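Local coordinates for uncharacterized ATP-binding protein MJ1010 (Methanocaldococcus jannaschii DSM 2661, PDB 3BJO), which is of unknown function but is thought to bind ATP, the fragment here being its C-terminal domain, which belongs to the helix-turn-helix clan, at residues 56-61 with 88-93; 14-19 with 96-101. All blocks are in the same frame, centred on the assembly; numbering follows the deposited sequence.

How the contacts relate
Contact 2 (14-19 with 96-101) joins the first and last helices of the chain, and contact 1 (56-61 with 88-93) is nested inside the loop it closes. Their centres lie about 13 Å apart. Strand 87-90 leads through a short turn into helix 93-102, so one continuous piece of chain serves both contacts. W96, on the side of helix 93-102 turned away from helix 3-24, connects the two: its CD2 packs 3.5 Å from Y58 CD1, its CD1 lies 3.6 Å from P90 CG, and the rings of W96 and Y58 meet edge to face. The formic acid, probably from the crystallisation liquor, is hydrogen-bonded by E61 N and by K64 NZ.

Contact 1 (56-61 with 88-93); sequences GKYEIE and LKPQSF. With FMT (formic acid), chain B.
Y58 lies across K89, P90 and F93, while two residues further along I60 joins L88 as an antiparallel hydrogen-bonded pair of the sheet. With CG anti to the backbone N (chi1 -172°), the tyrosine ring reaches along 88-93 as far as F93. P90 CD sits over one of its faces, 4.0 Å from the centroid, a CH-pi contact; K89 CD approaches obliquely at 3.7 Å from Y58 CE2. The F93 ring is nearly parallel but slid aside, with Y58 OH above the rim of its face. Trimming the tyrosine to an alanine would probably leave P90 CD without its aromatic face and F93 without its neighbour.

The side chains of E59 and K89 lie obliquely across each other, CB and CG of E59 against CG of K89, and the carboxylate carbon E59 CD comes 3.5 Å from K89 CE. E59 OE2 and K89 NZ stay 4.4 Å apart, beyond a salt bridge. The carboxylate instead turns to R85 and T87, and K89 makes a cation-pi contact with Y82. In the strand pair I60 N reaches L88 O at 2.8 Å, almost straight and in the carbonyl plane; L88 N returns to I60 O at 2.7 Å. Two backbone bonds thus set the register, whereas the tyrosine ring meets P90 and F93 through dispersion and CH-pi contact rather than polar bonds.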
ATOM      1  N   GLY A  56      -8.938   8.468  -3.080  1.00 55.22           N
ATOM      2  CA  GLY A  56      -9.982   9.323  -2.598  1.00 56.62           C
ATOM      3  C   GLY A  56     -10.587   8.980  -1.245  1.00 56.71           C
ATOM      4  O   GLY A  56     -11.590   9.586  -0.863  1.00 57.45           O
ATOM      5  N   LYS A  57     -10.009   8.021  -0.520  1.00 55.16           N
ATOM      6  CA  LYS A  57     -10.599   7.584   0.737  1.00 53.78           C
ATOM      7  C   LYS A  57      -9.585   6.878   1.595  1.00 52.57           C
ATOM      8  O   LYS A  57      -8.884   5.994   1.103  1.00 51.48           O
ATOM      9  CB  LYS A  57     -11.770   6.651   0.473  1.00 54.68           C
ATOM     10  CG  LYS A  57     -12.800   6.691   1.572  1.00 56.66           C
ATOM     11  CD  LYS A  57     -13.795   5.555   1.368  1.00 60.66           C
ATOM     12  CE  LYS A  57     -14.953   5.642   2.358  1.00 61.79           C
ATOM     13  NZ  LYS A  57     -14.532   5.970   3.749  1.00 61.61           N
ATOM     14  N   TYR A  58      -9.495   7.262   2.874  1.00 51.04           N
ATOM     15  CA  TYR A  58      -8.421   6.758   3.730  1.00 49.79           C
ATOM     16  C   TYR A  58      -8.660   5.304   4.087  1.00 48.83           C
ATOM     17  O   TYR A  58      -7.725   4.532   4.184  1.00 48.26           O
ATOM     18  CB  TYR A  58      -8.264   7.611   5.008  1.00 51.32           C
ATOM     19  CG  TYR A  58      -7.057   7.290   5.874  1.00 49.47           C
ATOM     20  CD1 TYR A  58      -5.786   7.613   5.462  1.00 52.49           C
ATOM     21  CD2 TYR A  58      -7.211   6.729   7.144  1.00 54.82           C
ATOM     22  CE1 TYR A  58      -4.640   7.349   6.278  1.00 52.85           C
ATOM     23  CE2 TYR A  58      -6.087   6.464   7.982  1.00 52.88           C
ATOM     24  CZ  TYR A  58      -4.805   6.772   7.526  1.00 55.02           C
ATOM     25  OH  TYR A  58      -3.684   6.511   8.317  1.00 55.59           O
ATOM     26  N   GLU A  59      -9.922   4.928   4.227  1.00 48.41           N
ATOM     27  CA  GLU A  59     -10.278   3.617   4.740  1.00 49.50           C
ATOM     28  C   GLU A  59     -11.083   2.834   3.717  1.00 47.33           C
ATOM     29  O   GLU A  59     -12.154   3.277   3.288  1.00 47.30           O
ATOM     30  CB  GLU A  59     -11.075   3.755   6.046  1.00 49.54           C
ATOM     31  CG  GLU A  59     -11.392   2.415   6.716  1.00 52.29           C
ATOM     32  CD  GLU A  59     -12.159   2.561   8.049  1.00 54.18           C
ATOM     33  OE1 GLU A  59     -12.826   3.610   8.277  1.00 59.38           O
ATOM     34  OE2 GLU A  59     -12.112   1.600   8.860  1.00 58.33           O
ATOM     35  N   ILE A  60     -10.565   1.666   3.341  1.00 46.00           N
ATOM     36  CA  ILE A  60     -11.143   0.872   2.234  1.00 44.81           C
ATOM     37  C   ILE A  60     -11.656  -0.515   2.652  1.00 44.28           C
ATOM     38  O   ILE A  60     -10.980  -1.249   3.347  1.00 44.43           O
ATOM     39  CB  ILE A  60     -10.152   0.741   1.054  1.00 44.99           C
ATOM     40  CG1 ILE A  60      -9.865   2.125   0.409  1.00 45.82           C
ATOM     41  CG2 ILE A  60     -10.673  -0.267  -0.058  1.00 44.51           C
ATOM     42  CD1 ILE A  60     -11.109   2.839  -0.213  1.00 45.13           C
ATOM     43  N   GLU A  61     -12.840  -0.871   2.193  1.00 42.95           N
ATOM     44  CA  GLU A  61     -13.409  -2.210   2.469  1.00 42.55           C
ATOM     45  C   GLU A  61     -12.627  -3.365   1.845  1.00 41.85           C
ATOM     46  O   GLU A  61     -12.315  -3.336   0.633  1.00 42.13           O
ATOM     47  CB  GLU A  61     -14.847  -2.241   2.005  1.00 41.76           C
ATOM     48  CG  GLU A  61     -15.771  -1.418   2.934  1.00 43.21           C
ATOM     49  CD  GLU A  61     -17.101  -1.128   2.320  1.00 47.05           C
ATOM     50  OE1 GLU A  61     -17.330  -1.520   1.172  1.00 51.14           O
ATOM     51  OE2 GLU A  61     -17.937  -0.498   2.983  1.00 53.11           O
ATOM     52  N   LEU A  88      -9.278  -1.705   5.431  1.00 43.39           N
ATOM     53  CA  LEU A  88      -7.855  -1.572   5.368  1.00 43.65           C
ATOM     54  C   LEU A  88      -7.585  -0.062   5.387  1.00 43.67           C
ATOM     55  O   LEU A  88      -8.452   0.745   4.935  1.00 43.78           O
ATOM     56  CB  LEU A  88      -7.356  -2.181   4.042  1.00 43.57           C
ATOM     57  CG  LEU A  88      -7.410  -3.690   3.870  1.00 43.28           C
ATOM     58  CD1 LEU A  88      -7.766  -4.033   2.383  1.00 38.84           C
ATOM     59  CD2 LEU A  88      -6.032  -4.268   4.274  1.00 40.98           C
ATOM     60  N   LYS A  89      -6.415   0.333   5.899  1.00 43.77           N
ATOM     61  CA  LYS A  89      -5.991   1.743   5.833  1.00 44.19           C
ATOM     62  C   LYS A  89      -4.509   1.737   5.507  1.00 44.31           C
ATOM     63  O   LYS A  89      -3.851   0.754   5.786  1.00 44.40           O
ATOM     64  CB  LYS A  89      -6.190   2.467   7.190  1.00 45.04           C
ATOM     65  CG  LYS A  89      -7.659   2.675   7.660  1.00 45.62           C
ATOM     66  CD  LYS A  89      -7.717   3.385   9.071  1.00 46.03           C
ATOM     67  CE  LYS A  89      -9.160   3.562   9.577  1.00 47.17           C
ATOM     68  NZ  LYS A  89      -9.207   4.172  10.977  1.00 49.43           N
ATOM     69  N   PRO A  90      -3.964   2.844   4.957  1.00 44.65           N
ATOM     70  CA  PRO A  90      -2.506   2.936   4.820  1.00 45.41           C
ATOM     71  C   PRO A  90      -1.821   2.842   6.191  1.00 45.83           C
ATOM     72  O   PRO A  90      -2.432   3.188   7.197  1.00 44.48           O
ATOM     73  CB  PRO A  90      -2.279   4.333   4.201  1.00 45.47           C
ATOM     74  CG  PRO A  90      -3.587   4.676   3.538  1.00 45.19           C
ATOM     75  CD  PRO A  90      -4.650   4.048   4.440  1.00 44.86           C
ATOM     76  N   GLN A  91      -0.589   2.333   6.245  1.00 47.48           N
ATOM     77  CA  GLN A  91       0.046   2.123   7.557  1.00 48.47           C
ATOM     78  C   GLN A  91       0.419   3.401   8.228  1.00 48.53           C
ATOM     79  O   GLN A  91       0.676   3.401   9.417  1.00 48.92           O
ATOM     80  CB  GLN A  91       1.259   1.208   7.499  1.00 48.72           C
ATOM     81  CG  GLN A  91       0.851  -0.222   7.486  1.00 52.77           C
ATOM     82  CD  GLN A  91       1.858  -1.125   8.105  1.00 56.80           C
ATOM     83  OE1 GLN A  91       2.863  -0.655   8.675  1.00 58.11           O
ATOM     84  NE2 GLN A  91       1.608  -2.453   8.010  1.00 55.63           N
ATOM     85  N   SER A  92       0.434   4.496   7.472  1.00 49.01           N
ATOM     86  CA  SER A  92       0.659   5.843   8.055  1.00 49.07           C
ATOM     87  C   SER A  92       0.141   6.869   7.082  1.00 48.29           C
ATOM     88  O   SER A  92      -0.202   6.506   5.954  1.00 45.65           O
ATOM     89  CB  SER A  92       2.140   6.084   8.375  1.00 49.72           C
ATOM     90  OG  SER A  92       2.838   6.461   7.217  1.00 51.24           O
ATOM     91  N   PHE A  93       0.046   8.130   7.503  1.00 47.39           N
ATOM     92  CA  PHE A  93      -0.417   9.182   6.588  1.00 47.56           C
ATOM     93  C   PHE A  93       0.657   9.479   5.531  1.00 46.03           C
ATOM     94  O   PHE A  93       0.339  10.068   4.466  1.00 46.27           O
ATOM     95  CB  PHE A  93      -0.802  10.490   7.301  1.00 47.88           C
ATOM     96  CG  PHE A  93      -1.863  10.339   8.378  1.00 51.77           C
ATOM     97  CD1 PHE A  93      -3.225  10.175   8.049  1.00 49.88           C
ATOM     98  CD2 PHE A  93      -1.500  10.384   9.743  1.00 53.52           C
ATOM     99  CE1 PHE A  93      -4.212  10.056   9.045  1.00 44.63           C
ATOM    100  CE2 PHE A  93      -2.507  10.271  10.770  1.00 54.39           C
ATOM    101  CZ  PHE A  93      -3.856  10.102  10.403  1.00 49.78           C
TER
HETATM  102  C   FMT B 101     -15.103   1.874   1.333  1.00 55.68           C
HETATM  103  O1  FMT B 101     -14.384   1.066   0.741  1.00 54.57           O
HETATM  104  O2  FMT B 101     -14.993   2.149   2.522  1.00 56.90           O

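Contact 2 (14-19 with 96-101); sequences DEISKL and WNAIKR
Helices 14-19 and 96-101 pack with their axes 8.7 Å apart at closest approach and a signed crossing angle of -63°. This is a helix-helix crossing in a domain of the helix-turn-helix clan, joining the long N-terminal helix 3-24 to the C-terminal helix 93-102.

A98 is the small residue at the crossing, and its CA comes to 4.8 Å from that of I16. Its methyl points at the other helix and is met by three side chains. E15 brings its aliphatic CG, 3.8 Å from A98 CB; beyond the bend at chi2 the carboxylate lies farther from the methyl, leaving CG as the atom that touches. I16 lays CG1 alongside the alanine, while L19 touches the same methyl with CD2.

Beyond the alanine the two large apolar residues go separate ways. L19, its CG anti to the backbone N (chi1 -179°), carries CD2 on to the backbone between A98 and I99, 3.6 Å from I99 N, and more loosely to I99 CG1. I16 passes A98 on the other flank, I16 CD1 ending 3.8 Å from R101 CB, with N97 ND2 also near. V102 continues the apolar surface against both I16 and L19.

R101 touches I16 with the start of its chain, then bends at chi2 and chi3, away from helix 14-19. That bend carries the guanidinium back to N97 on its own helix, where R101 NH2 donates to N97 OD1 at 2.7 Å, the oxygen lying 2° out of the guanidinium plane.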
ATOM      1  N   ASP A  14      10.665  10.887   1.496  1.00 47.36           N
ATOM      2  CA  ASP A  14      11.229   9.574   1.723  1.00 47.19           C
ATOM      3  C   ASP A  14      10.217   8.465   1.435  1.00 47.65           C
ATOM      4  O   ASP A  14      10.583   7.458   0.857  1.00 46.79           O
ATOM      5  CB  ASP A  14      11.706   9.465   3.184  1.00 47.86           C
ATOM      6  CG  ASP A  14      12.321   8.115   3.514  1.00 48.92           C
ATOM      7  OD1 ASP A  14      13.417   7.809   2.959  1.00 47.72           O
ATOM      8  OD2 ASP A  14      11.725   7.393   4.378  1.00 48.60           O
ATOM      9  N   GLU A  15       8.962   8.630   1.868  1.00 46.92           N
ATOM     10  CA  GLU A  15       8.002   7.565   1.758  1.00 46.48           C
ATOM     11  C   GLU A  15       7.578   7.469   0.311  1.00 46.81           C
ATOM     12  O   GLU A  15       7.273   6.406  -0.142  1.00 47.08           O
ATOM     13  CB  GLU A  15       6.767   7.780   2.640  1.00 46.23           C
ATOM     14  CG  GLU A  15       5.591   6.732   2.371  1.00 46.62           C
ATOM     15  CD  GLU A  15       6.049   5.260   2.401  1.00 48.61           C
ATOM     16  OE1 GLU A  15       7.004   4.941   3.152  1.00 44.95           O
ATOM     17  OE2 GLU A  15       5.497   4.431   1.643  1.00 50.67           O
ATOM     18  N   ILE A  16       7.573   8.589  -0.408  1.00 46.81           N
ATOM     19  CA  ILE A  16       7.367   8.580  -1.844  1.00 46.70           C
ATOM     20  C   ILE A  16       8.437   7.757  -2.579  1.00 46.88           C
ATOM     21  O   ILE A  16       8.094   6.952  -3.457  1.00 47.01           O
ATOM     22  CB  ILE A  16       7.218  10.030  -2.452  1.00 46.92           C
ATOM     23  CG1 ILE A  16       5.835  10.609  -2.091  1.00 45.02           C
ATOM     24  CG2 ILE A  16       7.384  10.016  -4.012  1.00 46.64           C
ATOM     25  CD1 ILE A  16       5.640  12.073  -2.406  1.00 45.94           C
ATOM     26  N   SER A  17       9.710   7.944  -2.240  1.00 46.96           N
ATOM     27  CA  SER A  17      10.771   7.155  -2.841  1.00 47.84           C
ATOM     28  C   SER A  17      10.568   5.696  -2.502  1.00 47.15           C
ATOM     29  O   SER A  17      10.759   4.830  -3.345  1.00 47.91           O
ATOM     30  CB  SER A  17      12.167   7.562  -2.322  1.00 48.14           C
ATOM     31  OG  SER A  17      12.311   8.960  -2.438  1.00 54.32           O
ATOM     32  N   LYS A  18      10.189   5.421  -1.267  1.00 46.79           N
ATOM     33  CA  LYS A  18       9.987   4.048  -0.840  1.00 47.29           C
ATOM     34  C   LYS A  18       8.848   3.371  -1.604  1.00 45.63           C
ATOM     35  O   LYS A  18       8.949   2.219  -2.021  1.00 45.07           O
ATOM     36  CB  LYS A  18       9.726   3.995   0.677  1.00 47.46           C
ATOM     37  CG  LYS A  18      11.021   3.963   1.485  1.00 49.41           C
ATOM     38  CD  LYS A  18      10.793   4.107   3.007  1.00 50.52           C
ATOM     39  CE  LYS A  18      12.177   4.251   3.666  1.00 56.93           C
ATOM     40  NZ  LYS A  18      12.217   4.924   5.026  1.00 61.58           N
ATOM     41  N   LEU A  19       7.736   4.066  -1.754  1.00 45.08           N
ATOM     42  CA  LEU A  19       6.612   3.473  -2.436  1.00 44.82           C
ATOM     43  C   LEU A  19       6.983   3.245  -3.936  1.00 44.28           C
ATOM     44  O   LEU A  19       6.670   2.230  -4.511  1.00 44.24           O
ATOM     45  CB  LEU A  19       5.397   4.397  -2.325  1.00 43.81           C
ATOM     46  CG  LEU A  19       4.209   3.758  -3.028  1.00 45.57           C
ATOM     47  CD1 LEU A  19       3.785   2.455  -2.292  1.00 42.53           C
ATOM     48  CD2 LEU A  19       3.047   4.811  -3.152  1.00 45.12           C
ATOM     49  N   TRP A  96      -0.277   7.105   2.896  1.00 41.31           N
ATOM     50  CA  TRP A  96      -1.426   7.692   2.176  1.00 42.70           C
ATOM     51  C   TRP A  96      -1.031   8.778   1.188  1.00 42.59           C
ATOM     52  O   TRP A  96      -1.426   8.762   0.003  1.00 41.92           O
ATOM     53  CB  TRP A  96      -2.479   8.230   3.157  1.00 43.68           C
ATOM     54  CG  TRP A  96      -3.837   8.455   2.537  1.00 43.34           C
ATOM     55  CD1 TRP A  96      -4.493   7.643   1.631  1.00 46.25           C
ATOM     56  CD2 TRP A  96      -4.716   9.551   2.794  1.00 45.85           C
ATOM     57  NE1 TRP A  96      -5.726   8.186   1.303  1.00 43.99           N
ATOM     58  CE2 TRP A  96      -5.891   9.350   1.997  1.00 46.16           C
ATOM     59  CE3 TRP A  96      -4.632  10.689   3.619  1.00 45.98           C
ATOM     60  CZ2 TRP A  96      -6.983  10.243   2.016  1.00 47.48           C
ATOM     61  CZ3 TRP A  96      -5.701  11.593   3.612  1.00 47.87           C
ATOM     62  CH2 TRP A  96      -6.861  11.363   2.816  1.00 46.52           C
ATOM     63  N   ASN A  97      -0.274   9.759   1.687  1.00 43.43           N
ATOM     64  CA  ASN A  97       0.173  10.833   0.841  1.00 43.83           C
ATOM     65  C   ASN A  97       0.941  10.278  -0.369  1.00 44.60           C
ATOM     66  O   ASN A  97       0.754  10.727  -1.489  1.00 43.96           O
ATOM     67  CB  ASN A  97       1.070  11.796   1.614  1.00 44.74           C
ATOM     68  CG  ASN A  97       1.558  12.934   0.736  1.00 46.80           C
ATOM     69  OD1 ASN A  97       0.762  13.780   0.294  1.00 42.83           O
ATOM     70  ND2 ASN A  97       2.864  12.900   0.391  1.00 42.76           N
ATOM     71  N   ALA A  98       1.840   9.326  -0.138  1.00 45.24           N
ATOM     72  CA  ALA A  98       2.627   8.769  -1.240  1.00 45.50           C
ATOM     73  C   ALA A  98       1.701   8.137  -2.318  1.00 45.98           C
ATOM     74  O   ALA A  98       1.837   8.385  -3.533  1.00 46.75           O
ATOM     75  CB  ALA A  98       3.622   7.775  -0.667  1.00 44.61           C
ATOM     76  N   ILE A  99       0.733   7.329  -1.894  1.00 46.41           N
ATOM     77  CA  ILE A  99      -0.233   6.784  -2.840  1.00 46.52           C
ATOM     78  C   ILE A  99      -0.892   7.895  -3.710  1.00 48.18           C
ATOM     79  O   ILE A  99      -0.997   7.785  -4.954  1.00 47.98           O
ATOM     80  CB  ILE A  99      -1.336   5.952  -2.112  1.00 46.46           C
ATOM     81  CG1 ILE A  99      -0.743   4.666  -1.534  1.00 45.16           C
ATOM     82  CG2 ILE A  99      -2.557   5.663  -3.058  1.00 46.02           C
ATOM     83  CD1 ILE A  99      -1.635   4.039  -0.420  1.00 45.02           C
ATOM     84  N   LYS A 100      -1.341   8.956  -3.057  1.00 49.96           N
ATOM     85  CA  LYS A 100      -2.041  10.061  -3.732  1.00 51.30           C
ATOM     86  C   LYS A 100      -1.108  10.842  -4.686  1.00 50.99           C
ATOM     87  O   LYS A 100      -1.551  11.404  -5.682  1.00 49.98           O
ATOM     88  CB  LYS A 100      -2.609  11.041  -2.690  1.00 51.36           C
ATOM     89  CG  LYS A 100      -3.670  10.447  -1.726  1.00 53.51           C
ATOM     90  CD  LYS A 100      -4.010  11.422  -0.569  1.00 52.92           C
ATOM     91  CE  LYS A 100      -5.130  12.382  -0.946  1.00 60.97           C
ATOM     92  NZ  LYS A 100      -5.799  12.992   0.256  1.00 64.17           N
ATOM     93  N   ARG A 101       0.175  10.891  -4.346  1.00 50.69           N
ATOM     94  CA  ARG A 101       1.159  11.587  -5.173  1.00 51.97           C
ATOM     95  C   ARG A 101       1.674  10.734  -6.329  1.00 50.81           C
ATOM     96  O   ARG A 101       2.037  11.257  -7.353  1.00 51.36           O
ATOM     97  CB  ARG A 101       2.352  12.024  -4.319  1.00 52.10           C
ATOM     98  CG  ARG A 101       2.444  13.524  -4.064  1.00 57.95           C
ATOM     99  CD  ARG A 101       1.467  14.016  -3.037  1.00 64.56           C
ATOM    100  NE  ARG A 101       0.189  14.407  -3.624  1.00 69.09           N
ATOM    101  CZ  ARG A 101      -0.954  14.585  -2.939  1.00 72.44           C
ATOM    102  NH1 ARG A 101      -2.063  14.940  -3.593  1.00 72.46           N
ATOM    103  NH2 ARG A 101      -1.011  14.387  -1.611  1.00 72.33           N
TER